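Local atomic coordinates of lipopolysaccharide core heptose(I) kinase WaaP (PDB entry 6DFL), a protein that phosphorylates the first heptose of the lipopolysaccharide inner core with ATP and magnesium, and also acts as a protein-tyrosine kinase that autophosphorylates. Residues A[29-32]-A[37-40]; A[49-54]-A[76-81]; A[21-26]-A[107-112]. One frame throughout, in Å; residues are numbered along the deposited sequence.

Overall arrangement
All three contacts build the lobe around the five-stranded antiparallel sheet. Contact 1 lies about 12 Å from contact 2 and 11 Å from contact 3, and contacts 2 and 3 are 10 Å apart, centre to centre. Backbone pairing links them, since Leu39 O lies 2.7 Å from Val50 N and His53 O 2.7 Å from Ser110 N. Contacts 2 and 3 use opposite faces of this sheet. The side chains of Arg31 (contact 1) and Glu78 (contact 2) are about 9 and 10 Å from that of Asp163, the probable active-site residue, whereas contact 3 is remote. The pocket of the bound acyl-pantetheine ligand, lined by residues between Leu123 and Glu251, includes none of their residues.

Contact 1: residues A[29-32]-A[37-40]; sequences VYRE and RTLR
Tyr30 lies along the backbone of Thr38, Leu39 and Arg40, where the chain doubles back, the two segments running 162° apart. Its CG is anti to the carbonyl carbon (chi1 -48°), which lays the ring along the strand. Tyr30 CB is 3.5 Å from Thr38 O, and Tyr30 CD2 meets the same oxygen at 3.4 Å. Farther out, Tyr30 CE2 reaches Arg40 N at 3.5 Å, and the hydroxyl OH of Tyr30 ends 3.8 Å from Arg40 CB. The ring thus offers its edge to the strand, with Thr38 C and Leu39 N in its plane.

At its base, Tyr30 N donates to Thr38 O (2.6 Å, 154° at the hydrogen), whereas the return bond from Thr38 N to Arg31 O is weak at 3.4 Å. Val29 and Leu39 form a single beta bridge. Arg31 bends at chi2 and slants across Thr38, its CD 3.5 Å from Thr38 OG1. Tyr30 is an autophosphorylation site, unmodified here. The layout is consistent with the glycine-rich hairpin of protein kinases, residues 29-32 taking the place of its first strand. Residues 29-32 flank edge strand 37-41, whose other side pairs with strand 48-53 through Arg37 with Ile52 and Leu39 with Val50.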
ATOM      1  N   VAL A  29      -9.776 -26.421   3.681  1.00101.55           N
ATOM      2  CA  VAL A  29     -10.306 -26.041   2.374  1.00102.43           C
ATOM      3  C   VAL A  29     -11.177 -24.796   2.518  1.00106.01           C
ATOM      4  O   VAL A  29     -11.885 -24.633   3.519  1.00111.58           O
ATOM      5  CB  VAL A  29     -11.096 -27.212   1.761  1.00105.41           C
ATOM      6  CG1 VAL A  29     -11.624 -26.849   0.373  1.00105.91           C
ATOM      7  CG2 VAL A  29     -10.232 -28.463   1.707  1.00100.65           C
ATOM      8  N   TYR A  30     -11.131 -23.909   1.517  1.00107.21           N
ATOM      9  CA  TYR A  30     -11.886 -22.655   1.552  1.00107.58           C
ATOM     10  C   TYR A  30     -12.769 -22.471   0.321  1.00108.18           C
ATOM     11  O   TYR A  30     -13.412 -23.423  -0.142  1.00109.35           O
ATOM     12  CB  TYR A  30     -10.962 -21.432   1.651  1.00101.27           C
ATOM     13  CG  TYR A  30      -9.863 -21.475   2.685  1.00101.18           C
ATOM     14  CD1 TYR A  30     -10.049 -20.942   3.953  1.00104.30           C
ATOM     15  CD2 TYR A  30      -8.616 -21.999   2.375  1.00102.67           C
ATOM     16  CE1 TYR A  30      -9.025 -20.953   4.901  1.00105.70           C
ATOM     17  CE2 TYR A  30      -7.589 -22.016   3.309  1.00104.42           C
ATOM     18  CZ  TYR A  30      -7.797 -21.491   4.572  1.00106.23           C
ATOM     19  OH  TYR A  30      -6.771 -21.504   5.501  1.00103.67           O
ATOM     20  N   ARG A  31     -12.731 -21.250  -0.237  1.00108.34           N
ATOM     21  CA  ARG A  31     -13.751 -20.733  -1.155  1.00109.92           C
ATOM     22  C   ARG A  31     -13.988 -21.649  -2.352  1.00110.78           C
ATOM     23  O   ARG A  31     -13.046 -22.096  -3.008  1.00110.07           O
ATOM     24  CB  ARG A  31     -13.336 -19.348  -1.660  1.00108.11           C
ATOM     25  CG  ARG A  31     -12.520 -18.522  -0.673  1.00 99.64           C
ATOM     26  CD  ARG A  31     -11.229 -18.006  -1.299  1.00 98.94           C
ATOM     27  NE  ARG A  31     -10.811 -16.738  -0.702  1.00 95.67           N
ATOM     28  CZ  ARG A  31      -9.588 -16.211  -0.804  1.00103.17           C
ATOM     29  NH1 ARG A  31      -9.319 -15.043  -0.221  1.00 92.95           N
ATOM     30  NH2 ARG A  31      -8.621 -16.842  -1.477  1.00104.26           N
ATOM     31  N   GLU A  32     -15.267 -21.895  -2.655  1.00115.07           N
ATOM     32  CA  GLU A  32     -15.642 -22.773  -3.763  1.00118.71           C
ATOM     33  C   GLU A  32     -16.444 -22.027  -4.829  1.00119.63           C
ATOM     34  O   GLU A  32     -17.522 -22.485  -5.230  1.00121.86           O
ATOM     35  CB  GLU A  32     -16.446 -23.977  -3.248  1.00116.80           C
ATOM     36  CG  GLU A  32     -15.629 -25.068  -2.532  1.00115.81           C
ATOM     37  CD  GLU A  32     -15.338 -26.251  -3.431  1.00119.57           C
ATOM     38  OE1 GLU A  32     -15.870 -26.277  -4.561  1.00118.21           O
ATOM     39  OE2 GLU A  32     -14.578 -27.152  -3.013  1.00115.97           O
ATOM     40  N   ARG A  37     -11.351 -23.109  -6.133  1.00103.91           N
ATOM     41  CA  ARG A  37     -11.023 -23.784  -4.882  1.00102.60           C
ATOM     42  C   ARG A  37      -9.744 -23.192  -4.309  1.00 99.44           C
ATOM     43  O   ARG A  37      -8.801 -22.911  -5.056  1.00 95.88           O
ATOM     44  CB  ARG A  37     -10.852 -25.295  -5.090  1.00 97.59           C
ATOM     45  CG  ARG A  37     -10.898 -26.121  -3.812  1.00101.62           C
ATOM     46  CD  ARG A  37     -11.064 -27.599  -4.145  1.00101.56           C
ATOM     47  NE  ARG A  37      -9.784 -28.283  -4.272  1.00 95.27           N
ATOM     48  CZ  ARG A  37      -9.469 -29.426  -3.670  1.00100.30           C
ATOM     49  NH1 ARG A  37     -10.355 -30.055  -2.892  1.00104.10           N
ATOM     50  NH2 ARG A  37      -8.263 -29.951  -3.863  1.00 96.38           N
ATOM     51  N   THR A  38      -9.727 -23.000  -2.986  1.00 99.42           N
ATOM     52  CA  THR A  38      -8.535 -22.602  -2.252  1.00 96.96           C
ATOM     53  C   THR A  38      -8.391 -23.504  -1.038  1.00 95.63           C
ATOM     54  O   THR A  38      -9.381 -23.797  -0.368  1.00 99.72           O
ATOM     55  CB  THR A  38      -8.605 -21.147  -1.792  1.00 97.93           C
ATOM     56  OG1 THR A  38      -9.197 -20.345  -2.822  1.00101.45           O
ATOM     57  CG2 THR A  38      -7.204 -20.629  -1.476  1.00 92.73           C
ATOM     58  N   LEU A  39      -7.168 -23.941  -0.747  1.00 91.03           N
ATOM     59  CA  LEU A  39      -6.944 -24.733   0.451  1.00 93.42           C
ATOM     60  C   LEU A  39      -5.524 -24.504   0.926  1.00 89.02           C
ATOM     61  O   LEU A  39      -4.621 -24.313   0.117  1.00 88.72           O
ATOM     62  CB  LEU A  39      -7.183 -26.234   0.213  1.00 94.82           C
ATOM     63  CG  LEU A  39      -6.214 -26.976  -0.711  1.00 90.29           C
ATOM     64  CD1 LEU A  39      -5.333 -27.945   0.057  1.00 89.52           C
ATOM     65  CD2 LEU A  39      -6.964 -27.703  -1.805  1.00 93.71           C
ATOM     66  N   ARG A  40      -5.337 -24.525   2.243  1.00 91.72           N
ATOM     67  CA  ARG A  40      -4.010 -24.513   2.846  1.00 88.23           C
ATOM     68  C   ARG A  40      -3.509 -25.938   3.024  1.00 90.81           C
ATOM     69  O   ARG A  40      -4.269 -26.834   3.409  1.00 95.74           O
ATOM     70  CB  ARG A  40      -4.026 -23.805   4.201  1.00 86.95           C
ATOM     71  CG  ARG A  40      -2.682 -23.788   4.893  1.00 86.12           C
ATOM     72  CD  ARG A  40      -2.764 -22.959   6.161  1.00 87.74           C
ATOM     73  NE  ARG A  40      -1.454 -22.665   6.727  1.00 86.31           N
ATOM     74  CZ  ARG A  40      -0.743 -23.520   7.457  1.00 90.74           C
ATOM     75  NH1 ARG A  40      -1.212 -24.732   7.704  1.00 94.89           N
ATOM     76  NH2 ARG A  40       0.442 -23.161   7.936  1.00 90.08           N
TER

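Contact 2: residues A[49-54]-A[76-81]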
ATOM      1  N   PHE A  49      -0.611 -22.268  -0.033  1.00 85.23           N
ATOM      2  CA  PHE A  49      -1.995 -22.091  -0.439  1.00 79.14           C
ATOM      3  C   PHE A  49      -2.163 -22.638  -1.845  1.00 80.02           C
ATOM      4  O   PHE A  49      -1.313 -22.411  -2.709  1.00 81.25           O
ATOM      5  CB  PHE A  49      -2.410 -20.625  -0.354  1.00 81.90           C
ATOM      6  CG  PHE A  49      -2.426 -20.092   1.055  1.00 87.21           C
ATOM      7  CD1 PHE A  49      -3.470 -20.423   1.921  1.00 83.68           C
ATOM      8  CD2 PHE A  49      -1.400 -19.267   1.521  1.00 86.59           C
ATOM      9  CE1 PHE A  49      -3.498 -19.947   3.220  1.00 79.09           C
ATOM     10  CE2 PHE A  49      -1.419 -18.778   2.826  1.00 86.73           C
ATOM     11  CZ  PHE A  49      -2.481 -19.125   3.676  1.00 90.41           C
ATOM     12  N   VAL A  50      -3.222 -23.416  -2.045  1.00 83.59           N
ATOM     13  CA  VAL A  50      -3.493 -24.099  -3.302  1.00 80.64           C
ATOM     14  C   VAL A  50      -4.735 -23.470  -3.900  1.00 82.49           C
ATOM     15  O   VAL A  50      -5.796 -23.466  -3.262  1.00 85.53           O
ATOM     16  CB  VAL A  50      -3.695 -25.607  -3.098  1.00 80.51           C
ATOM     17  CG1 VAL A  50      -4.143 -26.254  -4.398  1.00 77.24           C
ATOM     18  CG2 VAL A  50      -2.423 -26.248  -2.573  1.00 82.97           C
ATOM     19  N   LYS A  51      -4.610 -22.931  -5.109  1.00 75.84           N
ATOM     20  CA  LYS A  51      -5.735 -22.326  -5.806  1.00 80.20           C
ATOM     21  C   LYS A  51      -5.945 -23.097  -7.100  1.00 79.78           C
ATOM     22  O   LYS A  51      -5.043 -23.156  -7.939  1.00 79.81           O
ATOM     23  CB  LYS A  51      -5.483 -20.834  -6.054  1.00 81.52           C
ATOM     24  CG  LYS A  51      -5.557 -19.975  -4.783  1.00 83.70           C
ATOM     25  CD  LYS A  51      -4.585 -18.802  -4.786  1.00 76.15           C
ATOM     26  CE  LYS A  51      -3.327 -19.124  -3.956  1.00 83.51           C
ATOM     27  NZ  LYS A  51      -2.366 -17.964  -3.743  1.00 81.02           N
ATOM     28  N   ILE A  52      -7.117 -23.709  -7.243  1.00 77.35           N
ATOM     29  CA  ILE A  52      -7.454 -24.538  -8.396  1.00 79.58           C
ATOM     30  C   ILE A  52      -8.668 -23.941  -9.086  1.00 84.21           C
ATOM     31  O   ILE A  52      -9.671 -23.641  -8.434  1.00 87.15           O
ATOM     32  CB  ILE A  52      -7.754 -25.990  -7.990  1.00 84.19           C
ATOM     33  CG1 ILE A  52      -6.541 -26.636  -7.337  1.00 82.33           C
ATOM     34  CG2 ILE A  52      -8.225 -26.793  -9.192  1.00 86.60           C
ATOM     35  CD1 ILE A  52      -6.914 -27.903  -6.571  1.00 87.99           C
ATOM     36  N   HIS A  53      -8.586 -23.786 -10.402  1.00 81.33           N
ATOM     37  CA  HIS A  53      -9.701 -23.320 -11.214  1.00 84.09           C
ATOM     38  C   HIS A  53      -9.989 -24.454 -12.184  1.00 90.26           C
ATOM     39  O   HIS A  53      -9.060 -25.015 -12.767  1.00 90.36           O
ATOM     40  CB  HIS A  53      -9.356 -22.013 -11.945  1.00 87.99           C
ATOM     41  CG  HIS A  53      -8.603 -21.011 -11.101  1.00 88.02           C
ATOM     42  ND1 HIS A  53      -9.122 -19.777 -10.761  1.00 89.77           N
ATOM     43  CD2 HIS A  53      -7.372 -21.064 -10.530  1.00 79.39           C
ATOM     44  CE1 HIS A  53      -8.254 -19.125 -10.008  1.00 83.04           C
ATOM     45  NE2 HIS A  53      -7.188 -19.888  -9.848  1.00 80.21           N
ATOM     46  N   ARG A  54     -11.252 -24.836 -12.314  1.00 91.74           N
ATOM     47  CA  ARG A  54     -11.572 -25.942 -13.215  1.00 89.83           C
ATOM     48  C   ARG A  54     -12.799 -25.651 -14.074  1.00 93.71           C
ATOM     49  O   ARG A  54     -12.879 -24.603 -14.718  1.00 86.78           O
ATOM     50  CB  ARG A  54     -11.773 -27.233 -12.426  1.00 98.15           C
ATOM     51  CG  ARG A  54     -11.877 -28.465 -13.318  1.00106.56           C
ATOM     52  CD  ARG A  54     -12.349 -29.721 -12.543  1.00115.52           C
ATOM     53  NE  ARG A  54     -13.620 -29.529 -11.835  1.00120.11           N
ATOM     54  CZ  ARG A  54     -14.823 -29.829 -12.328  1.00119.56           C
ATOM     55  NH1 ARG A  54     -14.944 -30.338 -13.550  1.00117.08           N
ATOM     56  NH2 ARG A  54     -15.910 -29.619 -11.593  1.00119.51           N
ATOM     57  N   ARG A  76      -3.769 -17.974 -14.161  1.00 70.38           N
ATOM     58  CA  ARG A  76      -2.800 -17.228 -14.951  1.00 71.78           C
ATOM     59  C   ARG A  76      -2.615 -15.822 -14.404  1.00 71.69           C
ATOM     60  O   ARG A  76      -1.481 -15.335 -14.319  1.00 68.58           O
ATOM     61  CB  ARG A  76      -3.254 -17.187 -16.404  1.00 70.77           C
ATOM     62  CG  ARG A  76      -2.352 -16.461 -17.342  1.00 74.07           C
ATOM     63  CD  ARG A  76      -2.979 -16.452 -18.713  1.00 75.10           C
ATOM     64  NE  ARG A  76      -3.109 -17.800 -19.257  1.00 77.30           N
ATOM     65  CZ  ARG A  76      -3.610 -18.067 -20.456  1.00 77.63           C
ATOM     66  NH1 ARG A  76      -4.026 -17.069 -21.224  1.00 77.67           N
ATOM     67  NH2 ARG A  76      -3.692 -19.323 -20.888  1.00 76.81           N
ATOM     68  N   GLN A  77      -3.708 -15.171 -13.995  1.00 71.38           N
ATOM     69  CA  GLN A  77      -3.625 -13.796 -13.513  1.00 72.62           C
ATOM     70  C   GLN A  77      -2.629 -13.670 -12.368  1.00 71.66           C
ATOM     71  O   GLN A  77      -1.677 -12.881 -12.439  1.00 73.84           O
ATOM     72  CB  GLN A  77      -4.999 -13.300 -13.074  1.00 71.95           C
ATOM     73  CG  GLN A  77      -5.825 -12.728 -14.183  1.00 74.30           C
ATOM     74  CD  GLN A  77      -6.360 -13.793 -15.099  1.00 88.49           C
ATOM     75  OE1 GLN A  77      -6.744 -14.890 -14.663  1.00 91.83           O
ATOM     76  NE2 GLN A  77      -6.399 -13.482 -16.383  1.00 93.93           N
ATOM     77  N   GLU A  78      -2.852 -14.423 -11.295  1.00 69.50           N
ATOM     78  CA  GLU A  78      -1.913 -14.449 -10.182  1.00 71.02           C
ATOM     79  C   GLU A  78      -0.496 -14.776 -10.646  1.00 68.33           C
ATOM     80  O   GLU A  78       0.469 -14.147 -10.202  1.00 69.61           O
ATOM     81  CB  GLU A  78      -2.387 -15.463  -9.146  1.00 62.56           C
ATOM     82  CG  GLU A  78      -1.821 -15.263  -7.762  1.00 68.80           C
ATOM     83  CD  GLU A  78      -2.440 -16.225  -6.754  1.00 78.45           C
ATOM     84  OE1 GLU A  78      -3.443 -16.888  -7.110  1.00 71.37           O
ATOM     85  OE2 GLU A  78      -1.918 -16.319  -5.619  1.00 80.45           O
ATOM     86  N   TRP A  79      -0.348 -15.762 -11.536  1.00 65.53           N
ATOM     87  CA  TRP A  79       0.995 -16.254 -11.843  1.00 64.90           C
ATOM     88  C   TRP A  79       1.833 -15.196 -12.546  1.00 69.35           C
ATOM     89  O   TRP A  79       3.023 -15.054 -12.248  1.00 67.05           O
ATOM     90  CB  TRP A  79       0.927 -17.514 -12.699  1.00 66.20           C
ATOM     91  CG  TRP A  79       2.226 -17.866 -13.381  1.00 66.62           C
ATOM     92  CD1 TRP A  79       2.560 -17.619 -14.673  1.00 68.94           C
ATOM     93  CD2 TRP A  79       3.360 -18.548 -12.796  1.00 65.59           C
ATOM     94  NE1 TRP A  79       3.832 -18.109 -14.941  1.00 67.13           N
ATOM     95  CE2 TRP A  79       4.336 -18.686 -13.806  1.00 65.00           C
ATOM     96  CE3 TRP A  79       3.640 -19.053 -11.519  1.00 64.91           C
ATOM     97  CZ2 TRP A  79       5.564 -19.297 -13.584  1.00 67.59           C
ATOM     98  CZ3 TRP A  79       4.866 -19.666 -11.303  1.00 63.96           C
ATOM     99  CH2 TRP A  79       5.814 -19.775 -12.332  1.00 70.28           C
ATOM    100  N   GLN A  80       1.228 -14.443 -13.473  1.00 64.93           N
ATOM    101  CA  GLN A  80       1.961 -13.433 -14.223  1.00 63.95           C
ATOM    102  C   GLN A  80       2.190 -12.186 -13.376  1.00 70.46           C
ATOM    103  O   GLN A  80       3.217 -11.507 -13.530  1.00 72.14           O
ATOM    104  CB  GLN A  80       1.209 -13.094 -15.515  1.00 60.01           C
ATOM    105  CG  GLN A  80       1.390 -14.084 -16.656  1.00 62.48           C
ATOM    106  CD  GLN A  80       0.440 -13.814 -17.813  1.00 67.97           C
ATOM    107  OE1 GLN A  80      -0.325 -12.843 -17.792  1.00 65.65           O
ATOM    108  NE2 GLN A  80       0.479 -14.678 -18.832  1.00 68.62           N
ATOM    109  N   ALA A  81       1.255 -11.854 -12.476  1.00 67.12           N
ATOM    110  CA  ALA A  81       1.514 -10.753 -11.550  1.00 68.53           C
ATOM    111  C   ALA A  81       2.679 -11.091 -10.639  1.00 70.47           C
ATOM    112  O   ALA A  81       3.607 -10.293 -10.470  1.00 66.41           O
ATOM    113  CB  ALA A  81       0.278 -10.431 -10.722  1.00 64.49           C
TER
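A buried salt bridge, Lys51 to Glu78, joins strand 48-53 to helix 76-87 across one face of the sheet. It is a point contact: these two side chains are the sole pair within 4.5 Å, their CA atoms stand 9.8 Å apart, and just 98 Å² is buried between the segments. Lys51 NZ donates to Glu78 OE2 at 2.5 Å, arriving on the syn lone pair, the side of the other carboxylate oxygen. The chains cross at about a right angle. Glu78 reaches straight out from the helix, with CG anti to the backbone N (chi1 -159°), while Lys51 is bent twice. The chi2 turn brings Lys51 CD to 3.2 Å from Glu78 OE1, and the bend at chi3 (-100°) then swings CE and NZ toward OE2.

By its place in the fold, the pairing is consistent with the lysine–glutamate bridge of protein kinases, between the third strand of the N-terminal lobe and helix C. In relatives a closed bridge accompanies the active placement of helix C, and the lysine of this bridge contacts the ATP phosphates. A second bond, to Thr114 OG1 on strand 109-115, further fixes the ammonium group of Lys51. Glu78 also packs on Ile112 and Thr114 of that strand. One residue on in the helix, Trp79 stacks its ring with Tyr98 of strand 95-101.

Contact 3: residues A[21-26]-A[107-112]; sequences AVEALQ and RQHSFI
Val22 sits on the ring of Phe111, and this pair forms the tight half of the contact; Glu23 and His109 form the looser half beside it. The evidence for tightness is geometric. Methyl CG2 of Val22 stands over one face of the Phe111 ring, 3.9 Å from its centroid and 22° off the normal, a CH-pi contact displaced toward the rim. The other methyl of Val22, CG1, comes to 3.4 Å from Phe111 CD1, so both branches of the valine press on the aromatic carbons. With Phe111 CG between the backbone N and the carbonyl carbon (chi1 70°) and the ring turned about perpendicular at chi2, a ring face is presented to Val22, and the two side chains cross at about a right angle. Val22 also touches Trp13, and Phe111 meets Phe19 edge-to-face, so that the pair belongs to a larger apolar cluster.

Toward the partly exposed side the fit changes. Glu23 and His109 approach from opposite directions, and their closest atoms, Glu23 OE1 and His109 NE2, are 3.4 Å apart. The carboxylate and ring planes are 38° apart, and OE1 approaches the imidazole obliquely. The other oxygen of Glu23, OE2, takes part in a long, weak ion pair with Arg37. At the end of the segment, Gln26 folds back to give NE2 to Ala24 O at 2.5 Å, within its own turn.

The contact is plain packing of helix 18-24 on the sheet of the kinase-like N-terminal lobe. Side chains alternate along strand 109-115: His109 and Phe111 face helix 18-24, while Ser110 and Ile112 point the other way, Ile112 touching Glu78 and Trp79 of helix 76-87. The strand runs between strands 48-53 and 95-101, with these two helices on its opposite faces.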
ATOM      1  N   ALA A  21      -2.359 -34.276  -8.918  1.00 90.31           N
ATOM      2  CA  ALA A  21      -1.758 -34.144  -7.594  1.00 92.32           C
ATOM      3  C   ALA A  21      -2.256 -32.908  -6.845  1.00 95.77           C
ATOM      4  O   ALA A  21      -2.393 -32.953  -5.617  1.00 95.98           O
ATOM      5  CB  ALA A  21      -0.237 -34.129  -7.706  1.00 94.71           C
ATOM      6  N   VAL A  22      -2.505 -31.784  -7.535  1.00 94.04           N
ATOM      7  CA  VAL A  22      -3.003 -30.624  -6.796  1.00 93.36           C
ATOM      8  C   VAL A  22      -4.358 -30.927  -6.207  1.00 90.59           C
ATOM      9  O   VAL A  22      -4.666 -30.496  -5.092  1.00 93.78           O
ATOM     10  CB  VAL A  22      -3.086 -29.343  -7.645  1.00 86.51           C
ATOM     11  CG1 VAL A  22      -1.897 -28.477  -7.367  1.00 84.13           C
ATOM     12  CG2 VAL A  22      -3.289 -29.636  -9.117  1.00 85.44           C
ATOM     13  N   GLU A  23      -5.196 -31.648  -6.961  1.00 90.61           N
ATOM     14  CA  GLU A  23      -6.514 -32.042  -6.491  1.00 93.14           C
ATOM     15  C   GLU A  23      -6.437 -33.042  -5.343  1.00 96.28           C
ATOM     16  O   GLU A  23      -7.436 -33.255  -4.649  1.00 98.41           O
ATOM     17  CB  GLU A  23      -7.314 -32.637  -7.648  1.00 91.21           C
ATOM     18  CG  GLU A  23      -7.502 -31.706  -8.821  1.00 91.77           C
ATOM     19  CD  GLU A  23      -8.778 -30.900  -8.718  1.00 90.71           C
ATOM     20  OE1 GLU A  23      -9.246 -30.386  -9.757  1.00 90.14           O
ATOM     21  OE2 GLU A  23      -9.322 -30.785  -7.601  1.00 90.86           O
ATOM     22  N   ALA A  24      -5.280 -33.666  -5.140  1.00 97.11           N
ATOM     23  CA  ALA A  24      -5.094 -34.624  -4.061  1.00 97.62           C
ATOM     24  C   ALA A  24      -4.480 -34.004  -2.814  1.00100.66           C
ATOM     25  O   ALA A  24      -4.453 -34.660  -1.768  1.00102.64           O
ATOM     26  CB  ALA A  24      -4.223 -35.794  -4.534  1.00 94.10           C
ATOM     27  N   LEU A  25      -3.981 -32.772  -2.900  1.00 99.17           N
ATOM     28  CA  LEU A  25      -3.470 -32.086  -1.723  1.00 95.52           C
ATOM     29  C   LEU A  25      -4.602 -31.808  -0.747  1.00 98.12           C
ATOM     30  O   LEU A  25      -5.756 -31.600  -1.140  1.00 96.22           O
ATOM     31  CB  LEU A  25      -2.795 -30.780  -2.120  1.00 95.62           C
ATOM     32  CG  LEU A  25      -1.451 -30.930  -2.817  1.00 95.98           C
ATOM     33  CD1 LEU A  25      -1.143 -29.649  -3.563  1.00 96.28           C
ATOM     34  CD2 LEU A  25      -0.361 -31.244  -1.804  1.00 94.14           C
ATOM     35  N   GLN A  26      -4.256 -31.787   0.540  1.00 98.02           N
ATOM     36  CA  GLN A  26      -5.243 -31.779   1.609  1.00 98.72           C
ATOM     37  C   GLN A  26      -4.898 -30.754   2.676  1.00 97.08           C
ATOM     38  O   GLN A  26      -3.729 -30.420   2.903  1.00 93.49           O
ATOM     39  CB  GLN A  26      -5.363 -33.166   2.249  1.00 99.32           C
ATOM     40  CG  GLN A  26      -6.095 -34.159   1.372  1.00109.15           C
ATOM     41  CD  GLN A  26      -5.495 -35.542   1.449  1.00122.91           C
ATOM     42  OE1 GLN A  26      -5.548 -36.197   2.492  1.00125.85           O
ATOM     43  NE2 GLN A  26      -4.911 -35.996   0.345  1.00117.08           N
ATOM     44  N   ARG A 107     -11.771 -22.294 -21.522  1.00108.74           N
ATOM     45  CA  ARG A 107     -12.198 -23.077 -20.366  1.00107.47           C
ATOM     46  C   ARG A 107     -11.076 -24.052 -19.999  1.00103.96           C
ATOM     47  O   ARG A 107     -11.138 -25.252 -20.286  1.00103.31           O
ATOM     48  CB  ARG A 107     -13.513 -23.791 -20.681  1.00110.01           C
ATOM     49  CG  ARG A 107     -14.645 -22.842 -21.032  1.00115.92           C
ATOM     50  CD  ARG A 107     -15.990 -23.563 -21.119  1.00123.63           C
ATOM     51  NE  ARG A 107     -17.122 -22.634 -21.041  1.00131.48           N
ATOM     52  CZ  ARG A 107     -18.404 -22.980 -21.180  1.00132.65           C
ATOM     53  NH1 ARG A 107     -18.743 -24.246 -21.411  1.00127.64           N
ATOM     54  NH2 ARG A 107     -19.353 -22.055 -21.091  1.00133.79           N
ATOM     55  N   GLN A 108     -10.043 -23.520 -19.347  1.00101.31           N
ATOM     56  CA  GLN A 108      -8.861 -24.268 -18.937  1.00 97.17           C
ATOM     57  C   GLN A 108      -9.025 -24.803 -17.517  1.00 92.33           C
ATOM     58  O   GLN A 108      -9.728 -24.218 -16.695  1.00 93.27           O
ATOM     59  CB  GLN A 108      -7.616 -23.368 -18.993  1.00 96.51           C
ATOM     60  CG  GLN A 108      -7.162 -22.920 -20.380  1.00 97.66           C
ATOM     61  CD  GLN A 108      -6.280 -23.954 -21.056  1.00 98.33           C
ATOM     62  OE1 GLN A 108      -5.294 -24.419 -20.481  1.00 92.79           O
ATOM     63  NE2 GLN A 108      -6.647 -24.338 -22.274  1.00103.93           N
ATOM     64  N   HIS A 109      -8.345 -25.906 -17.225  1.00 89.71           N
ATOM     65  CA  HIS A 109      -8.151 -26.378 -15.857  1.00 88.84           C
ATOM     66  C   HIS A 109      -6.805 -25.837 -15.371  1.00 84.30           C
ATOM     67  O   HIS A 109      -5.763 -26.159 -15.947  1.00 84.95           O
ATOM     68  CB  HIS A 109      -8.183 -27.911 -15.798  1.00 84.47           C
ATOM     69  CG  HIS A 109      -7.882 -28.490 -14.443  1.00 87.94           C
ATOM     70  ND1 HIS A 109      -7.380 -29.765 -14.274  1.00 93.31           N
ATOM     71  CD2 HIS A 109      -8.033 -27.985 -13.195  1.00 90.89           C
ATOM     72  CE1 HIS A 109      -7.220 -30.012 -12.985  1.00 89.15           C
ATOM     73  NE2 HIS A 109      -7.610 -28.948 -12.307  1.00 88.99           N
ATOM     74  N   SER A 110      -6.811 -25.015 -14.326  1.00 79.93           N
ATOM     75  CA  SER A 110      -5.549 -24.458 -13.868  1.00 81.83           C
ATOM     76  C   SER A 110      -5.388 -24.579 -12.365  1.00 77.92           C
ATOM     77  O   SER A 110      -6.340 -24.807 -11.623  1.00 82.45           O
ATOM     78  CB  SER A 110      -5.391 -22.988 -14.266  1.00 79.07           C
ATOM     79  OG  SER A 110      -6.160 -22.153 -13.408  1.00 79.35           O
ATOM     80  N   PHE A 111      -4.151 -24.374 -11.928  1.00 75.30           N
ATOM     81  CA  PHE A 111      -3.829 -24.366 -10.515  1.00 73.42           C
ATOM     82  C   PHE A 111      -2.595 -23.505 -10.294  1.00 73.36           C
ATOM     83  O   PHE A 111      -1.762 -23.332 -11.193  1.00 69.49           O
ATOM     84  CB  PHE A 111      -3.587 -25.778  -9.985  1.00 71.48           C
ATOM     85  CG  PHE A 111      -2.324 -26.414 -10.494  1.00 68.63           C
ATOM     86  CD1 PHE A 111      -1.122 -26.276  -9.794  1.00 75.54           C
ATOM     87  CD2 PHE A 111      -2.329 -27.154 -11.666  1.00 71.35           C
ATOM     88  CE1 PHE A 111       0.051 -26.855 -10.255  1.00 75.27           C
ATOM     89  CE2 PHE A 111      -1.165 -27.748 -12.131  1.00 76.73           C
ATOM     90  CZ  PHE A 111       0.036 -27.588 -11.427  1.00 75.79           C
ATOM     91  N   ILE A 112      -2.481 -22.988  -9.078  1.00 68.56           N
ATOM     92  CA  ILE A 112      -1.264 -22.328  -8.643  1.00 73.76           C
ATOM     93  C   ILE A 112      -1.141 -22.499  -7.140  1.00 73.30           C
ATOM     94  O   ILE A 112      -2.100 -22.275  -6.398  1.00 71.55           O
ATOM     95  CB  ILE A 112      -1.239 -20.836  -9.055  1.00 71.77           C
ATOM     96  CG1 ILE A 112       0.022 -20.146  -8.564  1.00 68.90           C
ATOM     97  CG2 ILE A 112      -2.471 -20.093  -8.551  1.00 71.16           C
ATOM     98  CD1 ILE A 112       0.085 -18.694  -9.008  1.00 67.31           C
TER